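Side-chain contacts in TRAP dicarboxylate transporter-DctP subunit (Desulfovibrio desulfuricans subsp. desulfuricans, PDB 4NHB), which binds sn-glycerol-3-phosphate and probably serves as the periplasmic solute-binding subunit of a TRAP transporter: residues Ala104-Pro109 / Asp128-Gly133; Thr283-Ala286 / Asn290-Glu293; Gly60-Gln65 / Glu252-Trp257; Ala34-Glu39 / Asp76-Ala81; Pro198-Leu201 / Val205-Gly208. All blocks are in the same frame, centred on the assembly; numbering follows the deposited sequence.

Interaction 1 of 5, residues Ala104-Pro109 / Asp128-Gly133; sequences AMLETP and DLINEG. With G3P (sn-glycerol-3-phosphate), chain P.
Glu-107 OE2 takes a hydrogen bond from O1 of sn-glycerol-3-phosphate, 2.7 Å away, and a second from the backbone N of Ile-237. The other oxygen of the same carboxylate, OE1, is bonded to Tyr-178 OH and Thr-94 OG1, so both oxygens are engaged, which should restrain rotation of the group. Glu-107 is extended beyond CG (chi2 -179°), which carries the carboxylate out of the loop to the glycerol end of the ligand. The loop bearing it leans on helix 125-131 through a single side chain, Ile-130. Its CD1 methyl lies across the Met-105/Leu-106 peptide, 3.9 Å from both Met-105 C and Leu-106 N. The same methyl reaches Leu-106 CD2 at 4.0 Å, while the other branch, CG2, comes within 4.1 Å of Leu-106 CG, so the isoleucine meets the leucine along two branches at a slant. Met-105 adds its CB, 4.2 Å from CD1 of Ile-130; the rest of its chain turns off toward Phe-313 and Leu-324. Within the loop, Thr-108 OG1 donates to Met-105 O over 2.7 Å, with the donor tilted 18° from the carbonyl plane, and this bond ties the loop at Thr-108 back to the short 3-10 segment. Leu-106 in turn packs near the ligand-binding Thr-94. The contact is thus a buried apolar support one layer behind the binding residues, in which a helix backs a ligand-bearing loop of the sn-glycerol-3-phosphate site of this DctP-family solute-binding protein.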
# COMPACT_ATOMS: atom_id res chain seq x y z
N ALA A 104 -1.57 4.34 -9.73
CA ALA A 104 -0.86 5.28 -8.86
C ALA A 104 -1.83 6.11 -8.05
O ALA A 104 -1.55 6.46 -6.92
CB ALA A 104 0.04 6.20 -9.67
N MET A 105 -2.98 6.43 -8.64
CA MET A 105 -3.94 7.30 -7.97
C MET A 105 -4.64 6.68 -6.74
O MET A 105 -5.29 7.42 -6.01
CB MET A 105 -4.96 7.81 -8.98
CG MET A 105 -4.30 8.65 -10.08
SD MET A 105 -5.45 9.61 -11.10
CE MET A 105 -5.70 11.01 -10.07
N LEU A 106 -4.47 5.38 -6.52
CA LEU A 106 -4.88 4.73 -5.27
C LEU A 106 -4.23 5.44 -4.08
O LEU A 106 -4.79 5.48 -2.99
CB LEU A 106 -4.54 3.24 -5.27
CG LEU A 106 -5.38 2.34 -6.23
CD1 LEU A 106 -4.79 0.92 -6.46
CD2 LEU A 106 -6.78 2.20 -5.74
N GLU A 107 -3.03 6.00 -4.31
CA GLU A 107 -2.27 6.70 -3.27
C GLU A 107 -2.03 8.21 -3.58
O GLU A 107 -1.01 8.76 -3.22
CB GLU A 107 -0.95 5.95 -3.00
CG GLU A 107 -1.18 4.56 -2.46
CD GLU A 107 0.08 3.76 -2.14
OE1 GLU A 107 1.17 4.10 -2.66
OE2 GLU A 107 -0.05 2.76 -1.37
N THR A 108 -3.01 8.85 -4.22
CA THR A 108 -2.98 10.30 -4.53
C THR A 108 -2.68 11.08 -3.28
O THR A 108 -3.40 10.97 -2.27
CB THR A 108 -4.36 10.76 -5.09
OG1 THR A 108 -4.65 10.06 -6.28
CG2 THR A 108 -4.40 12.27 -5.36
N PRO A 109 -1.57 11.84 -3.29
CA PRO A 109 -1.26 12.56 -2.06
C PRO A 109 -2.34 13.57 -1.71
O PRO A 109 -2.91 14.16 -2.61
CB PRO A 109 0.07 13.24 -2.38
CG PRO A 109 0.70 12.37 -3.44
CD PRO A 109 -0.45 11.86 -4.25
N ASP A 128 -13.41 1.78 -9.01
CA ASP A 128 -13.88 1.33 -10.32
C ASP A 128 -13.21 2.13 -11.44
O ASP A 128 -12.72 1.53 -12.40
CB ASP A 128 -15.41 1.48 -10.44
CG ASP A 128 -16.16 0.47 -9.60
OD1 ASP A 128 -15.53 -0.39 -8.95
OD2 ASP A 128 -17.41 0.54 -9.57
N LEU A 129 -13.16 3.46 -11.30
CA LEU A 129 -12.56 4.30 -12.34
C LEU A 129 -11.08 3.98 -12.51
O LEU A 129 -10.59 3.90 -13.62
CB LEU A 129 -12.75 5.79 -12.05
CG LEU A 129 -14.19 6.26 -12.21
CD1 LEU A 129 -14.42 7.59 -11.53
CD2 LEU A 129 -14.48 6.35 -13.69
N ILE A 130 -10.38 3.77 -11.40
CA ILE A 130 -8.95 3.52 -11.43
C ILE A 130 -8.64 2.17 -12.06
O ILE A 130 -7.65 2.02 -12.76
CB ILE A 130 -8.35 3.55 -9.98
CG1 ILE A 130 -8.12 5.00 -9.54
CG2 ILE A 130 -7.12 2.70 -9.95
CD1 ILE A 130 -8.08 5.23 -7.99
N ASN A 131 -9.50 1.19 -11.79
CA ASN A 131 -9.31 -0.17 -12.22
C ASN A 131 -9.81 -0.49 -13.61
O ASN A 131 -9.46 -1.54 -14.16
CB ASN A 131 -9.98 -1.09 -11.21
CG ASN A 131 -9.29 -2.42 -11.09
OD1 ASN A 131 -9.88 -3.46 -11.40
ND2 ASN A 131 -8.02 -2.40 -10.67
N GLU A 132 -10.61 0.40 -14.19
CA GLU A 132 -11.07 0.19 -15.56
C GLU A 132 -9.90 0.00 -16.50
O GLU A 132 -9.06 0.88 -16.63
CB GLU A 132 -11.89 1.39 -16.07
CG GLU A 132 -13.36 1.12 -16.12
CD GLU A 132 -13.67 -0.07 -16.98
OE1 GLU A 132 -12.94 -0.28 -17.98
OE2 GLU A 132 -14.62 -0.80 -16.65
N GLY A 133 -9.88 -1.12 -17.21
CA GLY A 133 -8.83 -1.34 -18.19
C GLY A 133 -7.57 -1.99 -17.64
O GLY A 133 -6.73 -2.44 -18.40
O1 G3P P . 1.77 0.95 -2.32
C1 G3P P . 3.11 1.33 -2.49
C2 G3P P . 3.87 1.15 -1.17
O2 G3P P . 3.79 -0.19 -0.77
C3 G3P P . 5.34 1.55 -1.36
O1P G3P P . 5.87 1.96 -0.14
O4P G3P P . 5.76 -0.16 1.05
O2P G3P P . 7.86 0.41 -0.27
O3P G3P P . 7.38 1.59 1.88
P G3P P . 6.78 0.88 0.67

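Interaction 2 of 5, residues Thr283-Ala286 / Asn290-Glu293; sequences TILA and NIHE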
# COMPACT_ATOMS: atom_id res chain seq x y z
N THR A 283 3.42 3.26 21.57
CA THR A 283 4.65 2.47 21.60
C THR A 283 5.90 3.30 21.30
O THR A 283 6.91 3.18 21.99
CB THR A 283 4.58 1.30 20.60
OG1 THR A 283 3.49 0.44 20.94
CG2 THR A 283 5.85 0.50 20.62
N ILE A 284 5.84 4.13 20.26
CA ILE A 284 6.95 5.01 19.94
C ILE A 284 7.29 5.89 21.14
O ILE A 284 8.45 5.98 21.53
CB ILE A 284 6.63 5.85 18.71
CG1 ILE A 284 6.52 4.92 17.49
CG2 ILE A 284 7.70 6.84 18.42
CD1 ILE A 284 6.19 5.61 16.24
N LEU A 285 6.27 6.48 21.76
CA LEU A 285 6.49 7.44 22.84
C LEU A 285 6.98 6.76 24.12
O LEU A 285 7.64 7.40 24.94
CB LEU A 285 5.20 8.21 23.15
CG LEU A 285 4.72 9.18 22.07
CD1 LEU A 285 3.50 9.92 22.58
CD2 LEU A 285 5.80 10.14 21.67
N ALA A 286 6.63 5.49 24.28
CA ALA A 286 7.15 4.69 25.39
C ALA A 286 8.63 4.31 25.25
O ALA A 286 9.33 4.13 26.25
CB ALA A 286 6.30 3.41 25.53
N ASN A 290 10.31 9.90 19.56
CA ASN A 290 9.62 11.18 19.65
C ASN A 290 8.61 11.35 18.52
O ASN A 290 8.82 10.87 17.40
CB ASN A 290 10.63 12.32 19.63
CG ASN A 290 11.49 12.38 20.90
OD1 ASN A 290 11.33 11.55 21.81
ND2 ASN A 290 12.41 13.34 20.95
N ILE A 291 7.51 12.02 18.81
CA ILE A 291 6.56 12.37 17.77
C ILE A 291 6.47 13.87 17.68
O ILE A 291 6.27 14.54 18.68
CB ILE A 291 5.16 11.78 18.04
CG1 ILE A 291 5.26 10.24 18.04
CG2 ILE A 291 4.17 12.28 17.00
CD1 ILE A 291 3.99 9.51 18.46
N HIS A 292 6.59 14.38 16.47
CA HIS A 292 6.60 15.80 16.25
C HIS A 292 5.44 16.20 15.38
O HIS A 292 4.81 15.36 14.72
CB HIS A 292 7.90 16.21 15.57
CG HIS A 292 9.13 15.82 16.33
ND1 HIS A 292 9.33 16.17 17.65
CD2 HIS A 292 10.21 15.10 15.96
CE1 HIS A 292 10.49 15.69 18.06
NE2 HIS A 292 11.04 15.03 17.05
N GLU A 293 5.19 17.50 15.38
CA GLU A 293 4.12 18.10 14.61
C GLU A 293 4.76 19.07 13.63
O GLU A 293 5.36 20.08 14.03
CB GLU A 293 3.16 18.85 15.56
CG GLU A 293 1.89 19.32 14.86
CD GLU A 293 0.84 18.23 14.76
OE1 GLU A 293 0.94 17.36 13.86
OE2 GLU A 293 -0.09 18.25 15.60
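This is an apolar helix-to-strand contact at a sharp turn of the chain, where the last turn of the long helix 252-286 lies against strand 290-292. The backbones are closest at Leu-285 and Asn-290, whose CA atoms are 5.8 Å apart, and no hydrogen bond crosses. Ile-291 carries most of the strand side. Its CD1 reaches Leu-285 CG at 3.7 Å, and its CG1 lies equally near Leu-285 CD2, so the methyl arm of the isoleucine runs crosswise, at about a right angle, over the forked end of the leucine. With CG1 set opposite the carbonyl carbon (chi1 -63°), that arm is turned toward the helix. Ile-284 brings its CG2 up to Ile-291 CG1 at 4.2 Å and to the backbone N of Asn-290 at a similar distance. Ile-284 is buried and also touches Ile-228, whereas Leu-285 lies at the surface, so the packing runs from interior to surface over two successive helix residues. Strand 290-292 pairs in parallel with 227-229 through backbone bonds of Asn-290 and His-292. The result is a helix-turn-strand unit in which the end of a long helix covers an outlying strand of the mixed sheet, away from the ligand site.

Interaction 3 of 5, residues Gly60-Gln65 / Glu252-Trp257; sequences GKYEVQ and EQDQKW
Strand 63-67 and its approach stand well off the start of helix 252-286, the nearest CA atoms, those of Tyr-62 and Asp-254, being 9.2 Å apart, so the lysine and tyrosine reach across to a short aspartate. Asp-254 OD2 accepts from Tyr-62 OH at 2.5 Å with its anti lone pair, away from OD1. Lys-61 NZ forms a salt bridge with the same atom at 2.9 Å, on the syn side. The lysine is fully stretched (chi1 174°), its chain coming at about a right angle to the aspartate. Asp-254 CG lies at the edge of the tyrosine ring, in its plane, with ring and carboxylate planes 83° apart. Two donors, one of them cationic, would be expected to stabilise the negative charge of the buried Asp-254. A turn later on the helix, Trp-257 brings CE3 to within 4.4 Å of Tyr-62 CE2, the two rings touching edge against edge. Helix 42-57 packs beside both aromatics: Leu-54 touches Tyr-62 and Trp-257, and Leu-57 adds to the tryptophan. Tyr-62 also lies on Ile-31 of strand 30-34, the parallel neighbour of 63-67, so the polar bridge spans from a sheet edge to the first turns of the long helix.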
# COMPACT_ATOMS: atom_id res chain seq x y z
N GLY A 60 -12.72 -26.39 2.14
CA GLY A 60 -11.49 -27.16 2.25
C GLY A 60 -10.90 -27.49 0.89
O GLY A 60 -9.78 -28.03 0.78
N LYS A 61 -11.65 -27.15 -0.15
CA LYS A 61 -11.25 -27.41 -1.52
C LYS A 61 -10.01 -26.63 -1.94
O LYS A 61 -9.08 -27.20 -2.52
CB LYS A 61 -12.40 -27.04 -2.45
CG LYS A 61 -12.03 -27.14 -3.90
CD LYS A 61 -13.25 -27.10 -4.79
CE LYS A 61 -12.85 -26.78 -6.21
NZ LYS A 61 -14.01 -26.86 -7.14
N TYR A 62 -10.01 -25.33 -1.67
CA TYR A 62 -8.83 -24.51 -1.92
C TYR A 62 -8.04 -24.32 -0.66
O TYR A 62 -8.60 -24.11 0.42
CB TYR A 62 -9.20 -23.15 -2.48
CG TYR A 62 -9.82 -23.21 -3.85
CD1 TYR A 62 -9.04 -23.21 -4.98
CD2 TYR A 62 -11.19 -23.25 -4.00
CE1 TYR A 62 -9.60 -23.25 -6.24
CE2 TYR A 62 -11.77 -23.29 -5.24
CZ TYR A 62 -10.97 -23.30 -6.37
OH TYR A 62 -11.55 -23.33 -7.62
N GLU A 63 -6.72 -24.46 -0.79
CA GLU A 63 -5.80 -24.06 0.25
C GLU A 63 -4.89 -22.95 -0.29
O GLU A 63 -4.49 -22.97 -1.46
CB GLU A 63 -4.98 -25.25 0.72
CG GLU A 63 -5.83 -26.41 1.20
CD GLU A 63 -5.01 -27.58 1.69
OE1 GLU A 63 -3.81 -27.68 1.33
OE2 GLU A 63 -5.56 -28.41 2.45
N VAL A 64 -4.56 -22.00 0.57
CA VAL A 64 -3.73 -20.86 0.20
C VAL A 64 -2.42 -20.89 0.94
O VAL A 64 -2.38 -20.93 2.18
CB VAL A 64 -4.45 -19.55 0.52
CG1 VAL A 64 -3.58 -18.33 0.13
CG2 VAL A 64 -5.79 -19.53 -0.16
N GLN A 65 -1.33 -20.85 0.20
CA GLN A 65 -0.03 -20.75 0.81
C GLN A 65 0.51 -19.35 0.68
O GLN A 65 0.68 -18.84 -0.43
CB GLN A 65 0.95 -21.74 0.17
CG GLN A 65 0.62 -23.19 0.57
CD GLN A 65 1.44 -24.23 -0.17
OE1 GLN A 65 2.51 -23.95 -0.68
NE2 GLN A 65 0.91 -25.44 -0.26
N GLU A 252 -18.00 -20.43 -11.76
CA GLU A 252 -18.55 -19.14 -11.29
C GLU A 252 -18.73 -19.16 -9.77
O GLU A 252 -18.61 -18.12 -9.11
CB GLU A 252 -19.87 -18.79 -11.98
CG GLU A 252 -19.73 -17.77 -13.13
CD GLU A 252 -19.33 -16.36 -12.68
OE1 GLU A 252 -19.95 -15.80 -11.74
OE2 GLU A 252 -18.38 -15.80 -13.27
N GLN A 253 -19.01 -20.34 -9.22
CA GLN A 253 -19.15 -20.48 -7.78
C GLN A 253 -17.83 -20.22 -7.06
O GLN A 253 -17.79 -19.59 -6.01
CB GLN A 253 -19.63 -21.88 -7.43
CG GLN A 253 -19.93 -22.10 -5.93
CD GLN A 253 -20.17 -23.58 -5.57
OE1 GLN A 253 -19.54 -24.48 -6.12
NE2 GLN A 253 -21.11 -23.82 -4.65
N ASP A 254 -16.75 -20.76 -7.61
CA ASP A 254 -15.45 -20.66 -6.96
C ASP A 254 -14.98 -19.23 -7.03
O ASP A 254 -14.38 -18.72 -6.09
CB ASP A 254 -14.45 -21.63 -7.59
CG ASP A 254 -14.85 -23.11 -7.42
OD1 ASP A 254 -16.07 -23.41 -7.49
OD2 ASP A 254 -13.96 -23.96 -7.20
N GLN A 255 -15.27 -18.58 -8.15
CA GLN A 255 -14.92 -17.19 -8.32
C GLN A 255 -15.57 -16.39 -7.20
O GLN A 255 -14.97 -15.45 -6.69
CB GLN A 255 -15.35 -16.68 -9.69
CG GLN A 255 -14.55 -17.32 -10.82
CD GLN A 255 -15.03 -16.95 -12.21
OE1 GLN A 255 -15.40 -15.80 -12.49
NE2 GLN A 255 -15.01 -17.92 -13.10
N LYS A 256 -16.79 -16.77 -6.82
CA LYS A 256 -17.57 -16.03 -5.83
C LYS A 256 -16.95 -16.15 -4.46
O LYS A 256 -16.80 -15.16 -3.76
CB LYS A 256 -19.01 -16.52 -5.77
CG LYS A 256 -19.78 -16.32 -7.04
CD LYS A 256 -20.21 -14.89 -7.27
CE LYS A 256 -21.16 -14.81 -8.45
NZ LYS A 256 -22.35 -15.68 -8.26
N TRP A 257 -16.58 -17.37 -4.08
CA TRP A 257 -15.89 -17.57 -2.82
C TRP A 257 -14.57 -16.77 -2.69
O TRP A 257 -14.26 -16.29 -1.61
CB TRP A 257 -15.52 -19.01 -2.65
CG TRP A 257 -16.64 -19.96 -2.60
CD1 TRP A 257 -17.92 -19.70 -2.23
CD2 TRP A 257 -16.58 -21.34 -2.93
NE1 TRP A 257 -18.67 -20.85 -2.31
CE2 TRP A 257 -17.87 -21.87 -2.74
CE3 TRP A 257 -15.56 -22.19 -3.38
CZ2 TRP A 257 -18.17 -23.21 -2.97
CZ3 TRP A 257 -15.86 -23.51 -3.61
CH2 TRP A 257 -17.15 -24.02 -3.40

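Interaction 4 of 5, residues Ala34-Glu39 / Asp76-Ala81; sequences AGMKPE and DAYIAA. With G3P (sn-glycerol-3-phosphate), chain P.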
# COMPACT_ATOMS: atom_id res chain seq x y z
N ALA A 34 2.14 -14.35 -2.97
CA ALA A 34 3.33 -13.68 -2.46
C ALA A 34 3.01 -12.28 -2.01
O ALA A 34 2.09 -11.64 -2.53
CB ALA A 34 4.38 -13.61 -3.54
N GLY A 35 3.78 -11.81 -1.05
CA GLY A 35 3.71 -10.43 -0.60
C GLY A 35 5.05 -9.89 -0.19
O GLY A 35 6.07 -10.56 -0.36
N MET A 36 5.03 -8.69 0.39
CA MET A 36 6.24 -7.88 0.52
C MET A 36 6.43 -7.42 1.94
O MET A 36 7.40 -6.72 2.23
CB MET A 36 6.19 -6.65 -0.41
CG MET A 36 5.08 -5.68 -0.08
SD MET A 36 5.11 -4.17 -1.14
CE MET A 36 6.54 -3.33 -0.44
N LYS A 37 5.52 -7.84 2.84
CA LYS A 37 5.53 -7.33 4.21
C LYS A 37 5.75 -8.43 5.26
O LYS A 37 5.50 -9.62 5.02
CB LYS A 37 4.25 -6.52 4.54
CG LYS A 37 3.99 -5.30 3.67
CD LYS A 37 5.13 -4.25 3.77
CE LYS A 37 4.86 -3.06 2.84
NZ LYS A 37 5.80 -1.91 3.09
N PRO A 38 6.29 -8.05 6.42
CA PRO A 38 6.46 -9.04 7.49
C PRO A 38 5.13 -9.46 8.16
O PRO A 38 4.06 -8.86 7.98
CB PRO A 38 7.39 -8.34 8.46
CG PRO A 38 7.12 -6.94 8.25
CD PRO A 38 6.81 -6.74 6.80
N GLU A 39 5.21 -10.53 8.93
CA GLU A 39 4.10 -10.98 9.76
C GLU A 39 3.71 -9.86 10.70
O GLU A 39 4.55 -9.06 11.08
CB GLU A 39 4.51 -12.21 10.55
CG GLU A 39 4.75 -13.42 9.69
CD GLU A 39 3.45 -14.02 9.18
OE1 GLU A 39 2.40 -13.75 9.79
OE2 GLU A 39 3.48 -14.73 8.16
N ASP A 76 8.66 -6.45 -8.09
CA ASP A 76 8.77 -6.60 -9.54
C ASP A 76 8.74 -8.07 -9.91
O ASP A 76 7.98 -8.47 -10.79
CB ASP A 76 10.03 -5.93 -10.08
CG ASP A 76 9.87 -4.46 -10.19
OD1 ASP A 76 8.80 -3.94 -9.81
OD2 ASP A 76 10.84 -3.82 -10.65
N ALA A 77 9.53 -8.89 -9.21
CA ALA A 77 9.55 -10.32 -9.54
C ALA A 77 8.24 -11.04 -9.27
O ALA A 77 7.80 -11.81 -10.10
CB ALA A 77 10.65 -11.03 -8.80
N TYR A 78 7.62 -10.81 -8.12
CA TYR A 78 6.45 -11.62 -7.82
C TYR A 78 5.25 -11.10 -8.62
O TYR A 78 4.38 -11.89 -8.93
CB TYR A 78 6.18 -11.81 -6.31
CG TYR A 78 5.69 -10.61 -5.50
CD1 TYR A 78 4.47 -10.00 -5.76
CD2 TYR A 78 6.45 -10.12 -4.46
CE1 TYR A 78 4.02 -8.93 -5.02
CE2 TYR A 78 6.01 -9.06 -3.67
CZ TYR A 78 4.80 -8.48 -3.93
OH TYR A 78 4.37 -7.43 -3.11
N ILE A 79 5.22 -9.80 -8.98
CA ILE A 79 4.14 -9.30 -9.87
C ILE A 79 4.24 -10.05 -11.21
O ILE A 79 3.28 -10.67 -11.69
CB ILE A 79 4.23 -7.76 -10.06
CG1 ILE A 79 3.73 -7.06 -8.79
CG2 ILE A 79 3.38 -7.33 -11.25
CD1 ILE A 79 4.20 -5.58 -8.58
N ALA A 80 5.46 -10.11 -11.74
CA ALA A 80 5.71 -10.76 -13.02
C ALA A 80 5.35 -12.22 -12.92
O ALA A 80 4.74 -12.75 -13.83
CB ALA A 80 7.17 -10.61 -13.41
N ALA A 81 5.71 -12.87 -11.81
CA ALA A 81 5.39 -14.28 -11.64
C ALA A 81 3.88 -14.49 -11.56
O ALA A 81 3.37 -15.55 -11.97
CB ALA A 81 6.04 -14.85 -10.40
O1 G3P P . 1.77 0.95 -2.32
C1 G3P P . 3.11 1.33 -2.49
C2 G3P P . 3.87 1.15 -1.17
O2 G3P P . 3.79 -0.19 -0.77
C3 G3P P . 5.34 1.55 -1.36
O1P G3P P . 5.87 1.96 -0.14
O4P G3P P . 5.76 -0.16 1.05
O2P G3P P . 7.86 0.41 -0.27
O3P G3P P . 7.38 1.59 1.88
P G3P P . 6.78 0.88 0.67
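Tyr-78 lays one face of its ring over the Ala-34/Gly-35 peptide, with Ala-34 O 4.1 Å above the ring plane and displaced toward the rim. Its CE2 comes 3.6 Å from Gly-35 O. Nearer the helix, Ala-34 CB packs on Tyr-78 CB at 3.8 Å and about as close to CG, so the base of the side chain is covered by a methyl and the ring by backbone. The tyrosine's CG sits between its own N and carbonyl carbon (chi1 71°), an uncommon choice within a helix, and this swings the ring off helix 75-84 toward the loop. Met-36 meets the far end of the ring at its edge, its CB 3.3 Å from Tyr-78 OH. That hydroxyl also has weak hydrogen bonds with Ala-91 O and Thr-92 OG1 of strand 89-92. Met-36 bends at chi3 and sends CE to the phosphate, 3.6 Å from O4P of sn-glycerol-3-phosphate. Lys-37 NZ donates a hydrogen bond to the same oxygen, O4P, at 2.7 Å; its NZ is shared with a salt bridge to Asp-215, and Lys-37 also makes a cation-pi contact with Phe-194. Tyr-78 therefore backs the loop whose residues Met-36 and Lys-37 meet the phosphate. Helix 75-84 joins strands 63-67 and 89-92, which lie in parallel on either side of 30-34; this is a beta-alpha-beta crossover, with the ligand-binding loop leaving the C-terminal end of the central strand, as is common in periplasmic binding proteins.

Interaction 5 of 5, residues Pro198-Leu201 / Val205-Gly208; sequences PGAL and VIDG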
# COMPACT_ATOMS: atom_id res chain seq x y z
N PRO A 198 15.62 -2.35 5.91
CA PRO A 198 16.30 -2.68 7.18
C PRO A 198 17.84 -2.56 7.06
O PRO A 198 18.51 -1.90 7.88
CB PRO A 198 15.84 -4.11 7.44
CG PRO A 198 14.52 -4.24 6.66
CD PRO A 198 14.76 -3.46 5.43
N GLY A 199 18.43 -3.16 6.03
CA GLY A 199 19.86 -2.99 5.82
C GLY A 199 20.25 -1.51 5.64
O GLY A 199 21.31 -1.07 6.12
N ALA A 200 19.41 -0.73 4.96
CA ALA A 200 19.78 0.65 4.65
C ALA A 200 19.85 1.44 5.95
O ALA A 200 20.79 2.24 6.18
CB ALA A 200 18.78 1.25 3.71
N LEU A 201 18.85 1.23 6.80
CA LEU A 201 18.88 1.78 8.15
C LEU A 201 20.12 1.35 8.90
O LEU A 201 20.87 2.20 9.43
CB LEU A 201 17.64 1.34 8.93
CG LEU A 201 16.38 2.12 8.52
CD1 LEU A 201 15.17 1.51 9.21
CD2 LEU A 201 16.52 3.63 8.85
N VAL A 205 23.87 5.44 6.28
CA VAL A 205 24.07 6.62 5.42
C VAL A 205 22.75 7.42 5.27
O VAL A 205 22.78 8.65 5.43
CB VAL A 205 24.72 6.32 4.00
CG1 VAL A 205 26.26 5.82 4.12
CG2 VAL A 205 23.85 5.36 3.17
N ILE A 206 21.62 6.74 4.99
CA ILE A 206 20.31 7.44 4.92
C ILE A 206 19.88 7.95 6.29
O ILE A 206 20.14 7.30 7.31
CB ILE A 206 19.13 6.57 4.37
CG1 ILE A 206 18.69 5.51 5.37
CG2 ILE A 206 19.49 5.93 3.04
CD1 ILE A 206 17.39 4.85 5.02
N ASP A 207 19.19 9.09 6.31
CA ASP A 207 18.81 9.74 7.57
C ASP A 207 17.37 9.45 7.97
O ASP A 207 17.00 9.70 9.12
CB ASP A 207 19.01 11.24 7.45
CG ASP A 207 20.41 11.58 7.02
OD1 ASP A 207 21.33 11.06 7.68
OD2 ASP A 207 20.58 12.30 6.01
N GLY A 208 16.59 8.93 7.04
CA GLY A 208 15.20 8.59 7.32
C GLY A 208 14.39 8.22 6.09
O GLY A 208 14.93 7.77 5.07
O HOH W 1 22.22 3.23 4.53
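Apolar packing between Ile-206 and the helix residues Ala-200 and Leu-201 makes up most of this contact. Ile-206 CD1 touches both Ala-200 CB and Leu-201 CD2, 4.1 Å from each, and the leucine and isoleucine chains approach at a slant. Leu-201 starts out away from the loop but bends back through its CD2 branch. The isoleucine puts CG1 between its own N and carbonyl carbon (chi1 72°), which aims the CD1 arm at the helix; CG1 itself comes 4.0 Å from Ala-200 O. In topology this is a compact helix-to-strand link: helix 197-203 ends, the chain turns through Val-205 and Ile-206, and strand 208-212 enters the mixed sheet. Buried Ile-206 lies close to the ligand-binding Arg-171, with the side chains about 4 Å apart, and Gly-208 is hydrogen-bonded to Arg-171 through the backbone, which places the loop beside a ligand-binding arginine. Polar contact across the two segments is weaker. The backbone atoms Ala-200 O and Val-205 N stand 4.4 Å apart, too far for a direct bond, and a water lies between them, 3.3 Å from Val-205 N. Its modelled distance of 2.4 Å from Ala-200 O is too short to trust, so that half of the bridge is doubtful.

Overall arrangement
From the N terminus, interaction 4 opens first, and its loop shuts when helix 75-84 returns to the end of strand 30-34. Strand 63-67, the start of interaction 3, falls inside that loop, so interactions 3 and 4 cross. Interaction 3 then closes a span of nearly 190 residues at helix 252-286, and interactions 1 and 5 both lie within this span. Interaction 1 closes a short loop over helix 115-122 and the start of helix 125-131; interaction 5 closes a tight link from helix 197-203 to strand 208-212. Interaction 2 follows in series, a similar helix-to-strand link at the far end of helix 252-286, about 43 Å from interaction 3 between centres. Interactions 1 and 4 both touch the ligand.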